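Anti-H(O) lectin 1 (Ulex europaeus, PDB 1JXN) binds L-fucose as a calcium- and manganese-dependent legume lectin, a dimer in which each subunit is a beta sandwich. Local coordinates at residues Asp17-Gly22 with Arg50-Ile55; Ser5-Asn10 with Asn230-Ser235; Thr113-Ser118 with Cys149-Asn154. One frame throughout, in Å; residues are numbered along the deposited sequence.

Contact 1: residues Asp17-Gly22 with Arg50-Ile55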
ATOM      1  N   ASP A  17      -2.125  -0.198   8.218  1.00 15.11           N
ATOM      2  CA  ASP A  17      -2.347   0.153   6.822  1.00 12.92           C
ATOM      3  C   ASP A  17      -3.775   0.632   6.476  1.00 14.06           C
ATOM      4  O   ASP A  17      -4.230   0.486   5.338  1.00 14.78           O
ATOM      5  CB  ASP A  17      -1.910  -0.991   5.905  1.00  9.48           C
ATOM      6  CG  ASP A  17      -2.682  -2.275   6.141  1.00 11.49           C
ATOM      7  OD1 ASP A  17      -2.401  -3.260   5.425  1.00  9.39           O
ATOM      8  OD2 ASP A  17      -3.556  -2.320   7.026  1.00 12.40           O
ATOM      9  N   LEU A  18      -4.458   1.237   7.448  1.00 13.49           N
ATOM     10  CA  LEU A  18      -5.819   1.755   7.250  1.00 11.28           C
ATOM     11  C   LEU A  18      -6.033   3.053   8.011  1.00 10.55           C
ATOM     12  O   LEU A  18      -5.769   3.124   9.204  1.00 12.01           O
ATOM     13  CB  LEU A  18      -6.880   0.762   7.738  1.00  9.94           C
ATOM     14  CG  LEU A  18      -7.235  -0.544   7.032  1.00  9.84           C
ATOM     15  CD1 LEU A  18      -8.349  -1.198   7.821  1.00  9.76           C
ATOM     16  CD2 LEU A  18      -7.675  -0.325   5.589  1.00  9.81           C
ATOM     17  N   SER A  19      -6.519   4.082   7.332  1.00 11.50           N
ATOM     18  CA  SER A  19      -6.797   5.347   8.000  1.00 13.42           C
ATOM     19  C   SER A  19      -8.302   5.427   8.192  1.00 14.82           C
ATOM     20  O   SER A  19      -9.073   5.111   7.286  1.00 16.49           O
ATOM     21  CB  SER A  19      -6.288   6.535   7.190  1.00 12.70           C
ATOM     22  OG  SER A  19      -6.806   6.513   5.882  1.00 21.13           O
ATOM     23  N   PHE A  20      -8.711   5.792   9.398  1.00 16.75           N
ATOM     24  CA  PHE A  20     -10.114   5.877   9.738  1.00 16.00           C
ATOM     25  C   PHE A  20     -10.500   7.316   9.997  1.00 16.13           C
ATOM     26  O   PHE A  20      -9.678   8.111  10.440  1.00 15.45           O
ATOM     27  CB  PHE A  20     -10.406   5.054  10.988  1.00 14.70           C
ATOM     28  CG  PHE A  20     -10.033   3.605  10.871  1.00 15.59           C
ATOM     29  CD1 PHE A  20      -8.808   3.147  11.349  1.00 17.98           C
ATOM     30  CD2 PHE A  20     -10.911   2.689  10.304  1.00 17.57           C
ATOM     31  CE1 PHE A  20      -8.468   1.801  11.264  1.00 14.71           C
ATOM     32  CE2 PHE A  20     -10.575   1.336  10.216  1.00 14.07           C
ATOM     33  CZ  PHE A  20      -9.356   0.895  10.697  1.00 15.95           C
ATOM     34  N   GLN A  21     -11.752   7.636   9.689  1.00 16.33           N
ATOM     35  CA  GLN A  21     -12.323   8.964   9.894  1.00 14.57           C
ATOM     36  C   GLN A  21     -13.707   8.744  10.491  1.00 13.73           C
ATOM     37  O   GLN A  21     -14.279   7.661  10.373  1.00 13.37           O
ATOM     38  CB  GLN A  21     -12.393   9.748   8.583  1.00 10.41           C
ATOM     39  CG  GLN A  21     -11.039  10.143   8.050  1.00  7.61           C
ATOM     40  CD  GLN A  21     -11.102  10.740   6.666  1.00 10.92           C
ATOM     41  OE1 GLN A  21     -10.908  11.932   6.474  1.00  7.27           O
ATOM     42  NE2 GLN A  21     -11.375   9.903   5.685  1.00 12.01           N
ATOM     43  N   GLY A  22     -14.220   9.743  11.190  1.00 16.22           N
ATOM     44  CA  GLY A  22     -15.519   9.583  11.809  1.00 19.02           C
ATOM     45  C   GLY A  22     -15.398   8.505  12.863  1.00 20.62           C
ATOM     46  O   GLY A  22     -14.366   8.419  13.539  1.00 21.71           O
ATOM     47  N   ARG A  50     -10.055   3.788   4.714  1.00 14.65           N
ATOM     48  CA  ARG A  50      -9.423   3.584   3.409  1.00 17.75           C
ATOM     49  C   ARG A  50      -8.015   3.014   3.478  1.00 17.08           C
ATOM     50  O   ARG A  50      -7.356   3.134   4.507  1.00 18.48           O
ATOM     51  CB  ARG A  50      -9.421   4.895   2.609  1.00 14.16           C
ATOM     52  CG  ARG A  50      -9.020   6.104   3.418  1.00 16.48           C
ATOM     53  CD  ARG A  50      -9.177   7.392   2.623  1.00 18.52           C
ATOM     54  NE  ARG A  50     -10.288   8.225   3.082  1.00 15.19           N
ATOM     55  CZ  ARG A  50     -10.766   9.260   2.397  1.00 17.23           C
ATOM     56  NH1 ARG A  50     -10.234   9.585   1.224  1.00 17.52           N
ATOM     57  NH2 ARG A  50     -11.768   9.978   2.880  1.00 17.58           N
ATOM     58  N   TYR A  51      -7.569   2.365   2.401  1.00 16.41           N
ATOM     59  CA  TYR A  51      -6.222   1.817   2.374  1.00 15.42           C
ATOM     60  C   TYR A  51      -5.265   2.999   2.509  1.00 18.12           C
ATOM     61  O   TYR A  51      -5.441   4.049   1.870  1.00 16.52           O
ATOM     62  CB  TYR A  51      -5.941   1.018   1.106  1.00 14.99           C
ATOM     63  CG  TYR A  51      -4.634   0.265   1.180  1.00 16.80           C
ATOM     64  CD1 TYR A  51      -3.581   0.561   0.318  1.00 16.43           C
ATOM     65  CD2 TYR A  51      -4.430  -0.714   2.158  1.00 20.13           C
ATOM     66  CE1 TYR A  51      -2.348  -0.095   0.431  1.00 19.61           C
ATOM     67  CE2 TYR A  51      -3.205  -1.385   2.286  1.00 19.58           C
ATOM     68  CZ  TYR A  51      -2.169  -1.063   1.425  1.00 21.00           C
ATOM     69  OH  TYR A  51      -0.940  -1.667   1.588  1.00 21.22           O
ATOM     70  N   ILE A  52      -4.295   2.830   3.404  1.00 18.88           N
ATOM     71  CA  ILE A  52      -3.312   3.859   3.736  1.00 17.35           C
ATOM     72  C   ILE A  52      -2.522   4.424   2.552  1.00 14.76           C
ATOM     73  O   ILE A  52      -2.185   5.598   2.533  1.00 15.66           O
ATOM     74  CB  ILE A  52      -2.359   3.349   4.841  1.00 15.44           C
ATOM     75  CG1 ILE A  52      -1.856   4.500   5.695  1.00 13.70           C
ATOM     76  CG2 ILE A  52      -1.213   2.587   4.236  1.00 16.64           C
ATOM     77  CD1 ILE A  52      -2.881   5.023   6.644  1.00 14.58           C
ATOM     78  N   ALA A  53      -2.266   3.607   1.551  1.00 13.84           N
ATOM     79  CA  ALA A  53      -1.524   4.071   0.393  1.00 15.94           C
ATOM     80  C   ALA A  53      -2.443   4.429  -0.766  1.00 18.08           C
ATOM     81  O   ALA A  53      -3.368   3.685  -1.099  1.00 18.07           O
ATOM     82  CB  ALA A  53      -0.536   3.010  -0.055  1.00 18.21           C
ATOM     83  N   PRO A  54      -2.213   5.600  -1.371  1.00 17.56           N
ATOM     84  CA  PRO A  54      -2.989   6.094  -2.511  1.00 18.41           C
ATOM     85  C   PRO A  54      -2.675   5.264  -3.751  1.00 18.92           C
ATOM     86  O   PRO A  54      -1.518   4.908  -3.988  1.00 17.41           O
ATOM     87  CB  PRO A  54      -2.478   7.524  -2.665  1.00 19.15           C
ATOM     88  CG  PRO A  54      -2.117   7.899  -1.261  1.00 20.65           C
ATOM     89  CD  PRO A  54      -1.397   6.673  -0.789  1.00 19.15           C
ATOM     90  N   ILE A  55      -3.723   4.929  -4.507  1.00 19.39           N
ATOM     91  CA  ILE A  55      -3.646   4.130  -5.745  1.00 19.61           C
ATOM     92  C   ILE A  55      -3.367   5.013  -6.960  1.00 18.62           C
ATOM     93  O   ILE A  55      -3.928   6.101  -7.075  1.00 17.88           O
ATOM     94  CB  ILE A  55      -4.999   3.427  -6.047  1.00 20.60           C
ATOM     95  CG1 ILE A  55      -5.600   2.816  -4.779  1.00 20.53           C
ATOM     96  CG2 ILE A  55      -4.821   2.368  -7.138  1.00 19.42           C
ATOM     97  CD1 ILE A  55      -4.880   1.609  -4.253  1.00 19.41           C
TER
HETATM   98  O   HOH W   1      -0.269  -3.234   3.926  1.00  8.68           O
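Ser19 and Arg50 exchange both backbone bonds of an antiparallel hydrogen-bonded pair. Ser19 N donates to Arg50 O, Arg50 N returns to Ser19 O, and each bond is 3.1 Å long with an angle near 160° at the hydrogen. The next pair, Leu18 with Tyr51, is non-hydrogen-bonded, and Leu18 CA leans on Arg50 O at 3.4 Å through a CA-H...O contact. Beyond it the chain turns, and Ile52 N reaches Asp17 O at 3.0 Å from well above the carbonyl plane, so this last bond is no longer sheet-like.

Arg50 can be followed outward. CB leaves on the same face as Ser19, and chi1 of 44° sets CG between the backbone N and the carbonyl carbon, where CG lies 3.3 Å from Ser19 OG. CD stays near the same hydroxyl; the bend at chi3 then carries the guanidinium to the amide end of Gln21, the two planes 62° apart. NH1 is hydrogen-bonded to Ser211 and Ser98, which fix the buried guanidinium on the sheet face turned away from Tyr51 and the sandwich interior. Around Asp17, Tyr51 CD2 lies 3.4 Å from Asp17 O, while a water joins Asp17 OD1, to which it donates, to Tyr51 OH, from which it accepts. OD1 also takes a bond from Ser1 N of the second subunit. On the other flank, Ile52 CD1 meets Ser19 CB at 3.8 Å. The contact joins strand 18-22, an outermost strand of the seven-stranded sheet within this chain, antiparallel to strand 44-56, as in the legume lectin sandwich.

Contact 2: residues Ser5-Asn10 with Asn230-Ser235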
ATOM      1  N   SER A   5      -2.249  -4.950  -5.210  1.00 19.03           N
ATOM      2  CA  SER A   5      -3.204  -5.930  -4.749  1.00 19.04           C
ATOM      3  C   SER A   5      -2.907  -6.228  -3.304  1.00 19.69           C
ATOM      4  O   SER A   5      -1.754  -6.281  -2.880  1.00 21.69           O
ATOM      5  CB  SER A   5      -3.149  -7.204  -5.601  1.00 19.15           C
ATOM      6  OG  SER A   5      -1.821  -7.549  -5.951  1.00 21.33           O
ATOM      7  N   PHE A   6      -3.962  -6.345  -2.531  1.00 19.61           N
ATOM      8  CA  PHE A   6      -3.826  -6.636  -1.127  1.00 18.29           C
ATOM      9  C   PHE A   6      -5.094  -7.337  -0.711  1.00 20.38           C
ATOM     10  O   PHE A   6      -6.194  -7.018  -1.189  1.00 23.42           O
ATOM     11  CB  PHE A   6      -3.625  -5.347  -0.331  1.00 16.04           C
ATOM     12  CG  PHE A   6      -4.681  -4.291  -0.580  1.00 20.02           C
ATOM     13  CD1 PHE A   6      -5.934  -4.362   0.041  1.00 19.34           C
ATOM     14  CD2 PHE A   6      -4.417  -3.208  -1.415  1.00 19.51           C
ATOM     15  CE1 PHE A   6      -6.887  -3.382  -0.164  1.00 15.76           C
ATOM     16  CE2 PHE A   6      -5.379  -2.218  -1.620  1.00 16.57           C
ATOM     17  CZ  PHE A   6      -6.613  -2.312  -0.990  1.00 15.24           C
ATOM     18  N   LYS A   7      -4.954  -8.314   0.160  1.00 18.74           N
ATOM     19  CA  LYS A   7      -6.112  -9.037   0.603  1.00 16.75           C
ATOM     20  C   LYS A   7      -6.102  -9.050   2.093  1.00 17.10           C
ATOM     21  O   LYS A   7      -5.058  -9.246   2.697  1.00 16.98           O
ATOM     22  CB  LYS A   7      -6.090 -10.472   0.079  1.00 16.07           C
ATOM     23  CG  LYS A   7      -7.266 -11.283   0.575  1.00 15.82           C
ATOM     24  CD  LYS A   7      -7.697 -12.327  -0.425  1.00 14.57           C
ATOM     25  CE  LYS A   7      -6.837 -13.562  -0.355  1.00 17.14           C
ATOM     26  NZ  LYS A   7      -7.219 -14.512  -1.432  1.00 18.50           N
ATOM     27  N   PHE A   8      -7.253  -8.757   2.676  1.00 18.53           N
ATOM     28  CA  PHE A   8      -7.434  -8.779   4.116  1.00 17.75           C
ATOM     29  C   PHE A   8      -8.437  -9.916   4.325  1.00 20.05           C
ATOM     30  O   PHE A   8      -9.549  -9.869   3.805  1.00 20.61           O
ATOM     31  CB  PHE A   8      -8.071  -7.488   4.634  1.00 16.24           C
ATOM     32  CG  PHE A   8      -7.187  -6.268   4.577  1.00 15.85           C
ATOM     33  CD1 PHE A   8      -6.654  -5.730   5.747  1.00 12.77           C
ATOM     34  CD2 PHE A   8      -6.987  -5.585   3.377  1.00 15.05           C
ATOM     35  CE1 PHE A   8      -5.953  -4.532   5.723  1.00 13.15           C
ATOM     36  CE2 PHE A   8      -6.287  -4.387   3.339  1.00 12.52           C
ATOM     37  CZ  PHE A   8      -5.770  -3.855   4.510  1.00 14.48           C
ATOM     38  N   LYS A   9      -8.014 -10.970   5.008  1.00 21.23           N
ATOM     39  CA  LYS A   9      -8.900 -12.095   5.289  1.00 19.58           C
ATOM     40  C   LYS A   9      -9.611 -11.833   6.609  1.00 20.59           C
ATOM     41  O   LYS A   9     -10.726 -12.293   6.849  1.00 20.03           O
ATOM     42  CB  LYS A   9      -8.088 -13.380   5.422  1.00 17.20           C
ATOM     43  CG  LYS A   9      -7.203 -13.701   4.229  1.00 17.06           C
ATOM     44  CD  LYS A   9      -7.346 -15.161   3.896  1.00 15.72           C
ATOM     45  CE  LYS A   9      -6.016 -15.854   3.704  1.00 22.56           C
ATOM     46  NZ  LYS A   9      -5.169 -15.874   4.942  1.00 23.76           N
ATOM     47  N   ASN A  10      -8.958 -11.006   7.410  1.00 22.90           N
ATOM     48  CA  ASN A  10      -9.374 -10.640   8.747  1.00 22.70           C
ATOM     49  C   ASN A  10      -8.997  -9.176   8.825  1.00 21.39           C
ATOM     50  O   ASN A  10      -8.622  -8.578   7.822  1.00 22.65           O
ATOM     51  CB  ASN A  10      -8.483 -11.418   9.728  1.00 23.44           C
ATOM     52  CG  ASN A  10      -9.256 -12.097  10.822  1.00 26.29           C
ATOM     53  OD1 ASN A  10      -9.479 -11.520  11.897  1.00 31.26           O
ATOM     54  ND2 ASN A  10      -9.620 -13.357  10.594  1.00 27.08           N
ATOM     55  N   ASN A 230     -14.104  -8.815   5.056  1.00 19.37           N
ATOM     56  CA  ASN A 230     -12.823  -9.064   4.406  1.00 19.16           C
ATOM     57  C   ASN A 230     -12.732  -8.103   3.226  1.00 19.19           C
ATOM     58  O   ASN A 230     -13.660  -7.338   2.983  1.00 19.96           O
ATOM     59  CB  ASN A 230     -12.744 -10.519   3.925  1.00 19.25           C
ATOM     60  CG  ASN A 230     -13.858 -10.867   2.975  1.00 21.02           C
ATOM     61  OD1 ASN A 230     -14.876 -11.406   3.375  1.00 20.34           O
ATOM     62  ND2 ASN A 230     -13.676 -10.527   1.700  1.00 24.07           N
ATOM     63  N   TRP A 231     -11.640  -8.161   2.474  1.00 17.94           N
ATOM     64  CA  TRP A 231     -11.466  -7.252   1.344  1.00 19.67           C
ATOM     65  C   TRP A 231     -10.349  -7.703   0.417  1.00 19.74           C
ATOM     66  O   TRP A 231      -9.322  -8.231   0.850  1.00 19.36           O
ATOM     67  CB  TRP A 231     -11.171  -5.839   1.862  1.00 20.25           C
ATOM     68  CG  TRP A 231     -11.059  -4.743   0.811  1.00 20.83           C
ATOM     69  CD1 TRP A 231     -11.451  -4.806  -0.501  1.00 17.87           C
ATOM     70  CD2 TRP A 231     -10.582  -3.400   1.025  1.00 18.73           C
ATOM     71  NE1 TRP A 231     -11.260  -3.590  -1.109  1.00 19.71           N
ATOM     72  CE2 TRP A 231     -10.731  -2.708  -0.201  1.00 19.36           C
ATOM     73  CE3 TRP A 231     -10.055  -2.714   2.133  1.00 17.21           C
ATOM     74  CZ2 TRP A 231     -10.369  -1.365  -0.349  1.00 19.35           C
ATOM     75  CZ3 TRP A 231      -9.699  -1.384   1.990  1.00 14.96           C
ATOM     76  CH2 TRP A 231      -9.857  -0.721   0.757  1.00 19.56           C
ATOM     77  N   TYR A 232     -10.568  -7.488  -0.871  1.00 20.24           N
ATOM     78  CA  TYR A 232      -9.610  -7.844  -1.896  1.00 18.75           C
ATOM     79  C   TYR A 232      -9.593  -6.696  -2.876  1.00 18.90           C
ATOM     80  O   TYR A 232     -10.589  -5.999  -3.042  1.00 19.88           O
ATOM     81  CB  TYR A 232     -10.035  -9.123  -2.598  1.00 18.06           C
ATOM     82  CG  TYR A 232      -9.210  -9.443  -3.818  1.00 19.54           C
ATOM     83  CD1 TYR A 232      -7.950 -10.023  -3.697  1.00 21.36           C
ATOM     84  CD2 TYR A 232      -9.690  -9.166  -5.098  1.00 20.59           C
ATOM     85  CE1 TYR A 232      -7.187 -10.316  -4.820  1.00 22.19           C
ATOM     86  CE2 TYR A 232      -8.942  -9.451  -6.223  1.00 20.55           C
ATOM     87  CZ  TYR A 232      -7.694 -10.026  -6.079  1.00 21.46           C
ATOM     88  OH  TYR A 232      -6.940 -10.308  -7.193  1.00 20.20           O
ATOM     89  N   PHE A 233      -8.450  -6.487  -3.513  1.00 20.34           N
ATOM     90  CA  PHE A 233      -8.300  -5.406  -4.466  1.00 19.19           C
ATOM     91  C   PHE A 233      -7.084  -5.663  -5.321  1.00 20.80           C
ATOM     92  O   PHE A 233      -6.087  -6.214  -4.853  1.00 21.43           O
ATOM     93  CB  PHE A 233      -8.123  -4.087  -3.723  1.00 19.25           C
ATOM     94  CG  PHE A 233      -8.057  -2.878  -4.621  1.00 20.12           C
ATOM     95  CD1 PHE A 233      -9.221  -2.233  -5.035  1.00 16.46           C
ATOM     96  CD2 PHE A 233      -6.826  -2.379  -5.044  1.00 17.61           C
ATOM     97  CE1 PHE A 233      -9.154  -1.115  -5.846  1.00 16.32           C
ATOM     98  CE2 PHE A 233      -6.759  -1.268  -5.849  1.00 16.32           C
ATOM     99  CZ  PHE A 233      -7.918  -0.633  -6.256  1.00 14.83           C
ATOM    100  N   THR A 234      -7.167  -5.251  -6.579  1.00 21.82           N
ATOM    101  CA  THR A 234      -6.071  -5.422  -7.522  1.00 21.89           C
ATOM    102  C   THR A 234      -6.193  -4.389  -8.646  1.00 23.13           C
ATOM    103  O   THR A 234      -7.174  -4.380  -9.400  1.00 23.14           O
ATOM    104  CB  THR A 234      -6.061  -6.850  -8.106  1.00 23.02           C
ATOM    105  OG1 THR A 234      -6.039  -7.797  -7.038  1.00 23.67           O
ATOM    106  CG2 THR A 234      -4.830  -7.090  -8.941  1.00 21.72           C
ATOM    107  N   SER A 235      -5.221  -3.487  -8.710  1.00 21.58           N
ATOM    108  CA  SER A 235      -5.173  -2.446  -9.726  1.00 19.49           C
ATOM    109  C   SER A 235      -4.144  -2.865 -10.733  1.00 19.70           C
ATOM    110  O   SER A 235      -3.306  -3.711 -10.442  1.00 21.99           O
ATOM    111  CB  SER A 235      -4.708  -1.134  -9.115  1.00 19.09           C
ATOM    112  OG  SER A 235      -5.658  -0.625  -8.219  1.00 23.55           O
TER
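The strands 5-8 and 231-235 run antiparallel, 175° between their directions and 4.8 Å apart at closest approach. Phe8 and Trp231 form a regular hydrogen-bonded pair: Phe8 N donates to Trp231 O at 2.8 Å, and Trp231 N to Phe8 O at 3.0 Å. Toward Phe6 and Phe233 the pairing loosens, Phe233 N to Phe6 O being a weak bond.

Phe6, Phe8, Trp231 and Phe233 share one face. A chi1 of 53° places the Phe6 ring between its backbone N and carbonyl carbon and swings it across to the partner strand. There its CE1 edge points over the centre of the Trp231 six-membered ring, a T-shaped stack with centroids 5.0 Å apart and planes at 89°. Phe233 CB sits over one face of the same Phe6 ring, 3.9 Å from its centroid, a CH-pi contact offset toward the rim; the Phe233 ring itself lies nearly parallel to Phe6 but slid aside, with little overlap. Two neighbours thus hold Phe6 in orientation, and Tyr51 stacks on it as well. The indole nitrogen of Trp231 is bonded to Thr70.

The other face carries Ser5, Lys7, Tyr232 and Thr234. Here Lys7 CD rests against Tyr232 CD1 at 4.0 Å, and Ser5 CB lies 3.3 Å from Thr234 OG1, while Ser5 OG is bonded to Ser5 OG of the second subunit. Ser5, Phe6 and Lys7 also pair antiparallel with a strand of that subunit, so the back sheet runs on across the interface, a continuation resembling that of the canonical legume lectin dimer.

Contact 3: residues Thr113-Ser118 with Cys149-Asn154. Unlike the reference sequence in segment 113-118: Cys115 (reference Asn). Unlike the reference sequence in segment 149-154: Cys149 (reference Arg).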
ATOM      1  N   THR A 113     -26.754  17.631  -1.312  1.00 21.64           N
ATOM      2  CA  THR A 113     -27.193  17.054  -2.596  1.00 21.97           C
ATOM      3  C   THR A 113     -26.628  17.699  -3.867  1.00 22.16           C
ATOM      4  O   THR A 113     -26.708  17.111  -4.947  1.00 22.17           O
ATOM      5  CB  THR A 113     -28.750  16.941  -2.695  1.00 21.31           C
ATOM      6  OG1 THR A 113     -29.248  16.124  -1.629  1.00 24.22           O
ATOM      7  CG2 THR A 113     -29.157  16.255  -3.969  1.00 21.84           C
ATOM      8  N   LYS A 114     -26.030  18.881  -3.750  1.00 21.44           N
ATOM      9  CA  LYS A 114     -25.447  19.536  -4.920  1.00 21.30           C
ATOM     10  C   LYS A 114     -24.307  18.707  -5.493  1.00 22.74           C
ATOM     11  O   LYS A 114     -23.461  18.201  -4.755  1.00 21.25           O
ATOM     12  CB  LYS A 114     -24.958  20.939  -4.578  1.00 20.72           C
ATOM     13  CG  LYS A 114     -26.052  21.985  -4.669  1.00 23.50           C
ATOM     14  CD  LYS A 114     -25.550  23.382  -4.351  1.00 25.55           C
ATOM     15  CE  LYS A 114     -26.598  24.404  -4.725  1.00 23.58           C
ATOM     16  NZ  LYS A 114     -26.804  25.382  -3.624  1.00 30.23           N
ATOM     17  N   CYS A 115     -24.333  18.509  -6.805  1.00 24.54           N
ATOM     18  CA  CYS A 115     -23.291  17.733  -7.464  1.00 24.41           C
ATOM     19  C   CYS A 115     -22.175  18.682  -7.811  1.00 25.28           C
ATOM     20  O   CYS A 115     -22.407  19.789  -8.318  1.00 26.96           O
ATOM     21  CB  CYS A 115     -23.806  17.064  -8.727  1.00 22.66           C
ATOM     22  SG  CYS A 115     -25.386  16.201  -8.495  1.00 21.76           S
ATOM     23  N   ASP A 116     -20.959  18.246  -7.530  1.00 24.76           N
ATOM     24  CA  ASP A 116     -19.798  19.065  -7.791  1.00 25.20           C
ATOM     25  C   ASP A 116     -18.682  18.190  -8.330  1.00 24.48           C
ATOM     26  O   ASP A 116     -18.382  17.133  -7.774  1.00 23.36           O
ATOM     27  CB  ASP A 116     -19.360  19.762  -6.505  1.00 27.35           C
ATOM     28  CG  ASP A 116     -18.772  21.124  -6.755  1.00 29.81           C
ATOM     29  OD1 ASP A 116     -19.190  22.069  -6.058  1.00 32.56           O
ATOM     30  OD2 ASP A 116     -17.899  21.260  -7.643  1.00 33.41           O
ATOM     31  N   SER A 117     -18.118  18.612  -9.454  1.00 23.57           N
ATOM     32  CA  SER A 117     -17.023  17.906 -10.096  1.00 23.71           C
ATOM     33  C   SER A 117     -15.763  17.868  -9.226  1.00 20.90           C
ATOM     34  O   SER A 117     -14.922  16.995  -9.395  1.00 18.47           O
ATOM     35  CB  SER A 117     -16.713  18.551 -11.453  1.00 24.71           C
ATOM     36  OG  SER A 117     -17.742  18.245 -12.383  1.00 27.41           O
ATOM     37  N   SER A 118     -15.673  18.778  -8.260  1.00 19.70           N
ATOM     38  CA  SER A 118     -14.511  18.849  -7.381  1.00 22.06           C
ATOM     39  C   SER A 118     -14.385  17.684  -6.385  1.00 23.79           C
ATOM     40  O   SER A 118     -13.297  17.454  -5.834  1.00 26.89           O
ATOM     41  CB  SER A 118     -14.462  20.193  -6.643  1.00 20.47           C
ATOM     42  OG  SER A 118     -15.421  20.255  -5.602  1.00 23.92           O
ATOM     43  N   CYS A 149     -21.657  13.033  -6.806  1.00 14.41           N
ATOM     44  CA  CYS A 149     -22.961  13.379  -6.268  1.00 15.38           C
ATOM     45  C   CYS A 149     -23.624  12.258  -5.488  1.00 15.08           C
ATOM     46  O   CYS A 149     -23.469  11.082  -5.832  1.00 15.35           O
ATOM     47  CB  CYS A 149     -23.902  13.780  -7.397  1.00 17.86           C
ATOM     48  SG  CYS A 149     -25.106  15.022  -6.857  1.00 23.51           S
ATOM     49  N   VAL A 150     -24.422  12.635  -4.486  1.00 16.25           N
ATOM     50  CA  VAL A 150     -25.142  11.662  -3.654  1.00 17.72           C
ATOM     51  C   VAL A 150     -26.289  10.990  -4.412  1.00 20.06           C
ATOM     52  O   VAL A 150     -26.837   9.968  -3.969  1.00 19.95           O
ATOM     53  CB  VAL A 150     -25.692  12.294  -2.370  1.00 15.94           C
ATOM     54  CG1 VAL A 150     -26.876  13.204  -2.680  1.00 13.32           C
ATOM     55  CG2 VAL A 150     -26.053  11.206  -1.389  1.00 12.12           C
ATOM     56  N   LYS A 151     -26.639  11.591  -5.552  1.00 20.92           N
ATOM     57  CA  LYS A 151     -27.686  11.097  -6.447  1.00 21.83           C
ATOM     58  C   LYS A 151     -26.982  10.228  -7.502  1.00 21.63           C
ATOM     59  O   LYS A 151     -26.102  10.722  -8.214  1.00 23.73           O
ATOM     60  CB  LYS A 151     -28.351  12.291  -7.138  1.00 21.85           C
ATOM     61  CG  LYS A 151     -29.818  12.106  -7.495  1.00 25.14           C
ATOM     62  CD  LYS A 151     -30.423  13.395  -8.028  1.00 26.05           C
ATOM     63  CE  LYS A 151     -30.255  14.569  -7.051  1.00 31.09           C
ATOM     64  NZ  LYS A 151     -28.851  15.139  -6.981  1.00 29.76           N
ATOM     65  N   SER A 152     -27.356   8.952  -7.596  1.00 18.35           N
ATOM     66  CA  SER A 152     -26.745   8.031  -8.560  1.00 17.67           C
ATOM     67  C   SER A 152     -26.946   8.343 -10.059  1.00 19.78           C
ATOM     68  O   SER A 152     -27.867   9.085 -10.446  1.00 21.65           O
ATOM     69  CB  SER A 152     -27.228   6.615  -8.295  1.00 15.20           C
ATOM     70  OG  SER A 152     -27.024   6.254  -6.948  1.00 14.11           O
ATOM     71  N   ILE A 153     -26.054   7.797 -10.891  1.00 19.20           N
ATOM     72  CA  ILE A 153     -26.137   7.965 -12.345  1.00 17.16           C
ATOM     73  C   ILE A 153     -27.142   6.903 -12.804  1.00 18.33           C
ATOM     74  O   ILE A 153     -28.053   7.180 -13.591  1.00 18.26           O
ATOM     75  CB  ILE A 153     -24.746   7.772 -13.061  1.00 14.93           C
ATOM     76  CG1 ILE A 153     -24.865   8.097 -14.552  1.00 10.73           C
ATOM     77  CG2 ILE A 153     -24.227   6.358 -12.913  1.00 10.27           C
ATOM     78  CD1 ILE A 153     -25.029   9.551 -14.838  1.00  5.64           C
ATOM     79  N   ASN A 154     -26.996   5.714 -12.219  1.00 17.40           N
ATOM     80  CA  ASN A 154     -27.839   4.560 -12.468  1.00 14.48           C
ATOM     81  C   ASN A 154     -27.923   3.795 -11.134  1.00 14.59           C
ATOM     82  O   ASN A 154     -26.979   3.836 -10.335  1.00 13.75           O
ATOM     83  CB  ASN A 154     -27.222   3.686 -13.555  1.00 15.50           C
ATOM     84  CG  ASN A 154     -27.953   2.374 -13.731  1.00 17.91           C
ATOM     85  OD1 ASN A 154     -29.146   2.280 -13.460  1.00 22.21           O
ATOM     86  ND2 ASN A 154     -27.236   1.346 -14.168  1.00 17.80           N
TER
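Cys115 and Cys149 are joined covalently: their SG atoms are 2.0 Å apart, and the disulfide torsion chi3 is -68°, a left-handed twist. Cys115 SG lies beside its own backbone N, anti to the carbonyl carbon (chi1 -48°). Cys115 CA and Cys149 CA stand 4.5 Å apart. Both residues differ from the reference sequence, which has Asn at 115 and Arg at 149; the former is an experimentally glycosylated asparagine, whereas the modelled residue here is a cysteine in a disulfide.

No hydrogen bond crosses between the two loops; beside the disulfide there is close packing. Thr113 O lies 3.3 Å from Cys149 SG. Val150 CG1 approaches Thr113 at CA and OG1, 3.9 Å from each, and Thr113 OG1 has its hydrogen bond elsewhere, with Tyr106 OH. Lys151 folds back through bends at chi3 and chi4, crossing Thr113 at about a right angle, with CE 3.7 Å from Thr113 CG2. Trp136 packs against Thr113, Val150 and Lys151.

On the metal side, the side chain of Val150 is about 6 Å from the bound manganese and calcium ions, and about 5 Å from that of Glu125, a manganese ligand by similarity. A disulfide thus ties together two surface loops beside the dinuclear metal site of the legume lectin fold.

Contacts 1 and 2 are neighbours, their centres 13 Å apart, and belong to the two facing sheets of the sandwich. They touch where Tyr51 CG meets Phe6 CE2 at 3.8 Å and Ile55 packs on Phe233. Both also touch the second subunit, at the dimer interface. Contact 3 stands apart, its centre 23 and 28 Å from those of contacts 1 and 2; its loops precede strands 122-127 and 154-157 of the seven-stranded sheet that holds contact 1. Along the chain, contact 2 joins segments near the two ends and encloses contact 1 and then contact 3. Contacts 2 and 3 lie on opposite sides of the chain's centre, which sets the metal-side loops far from the interface strand 3-8.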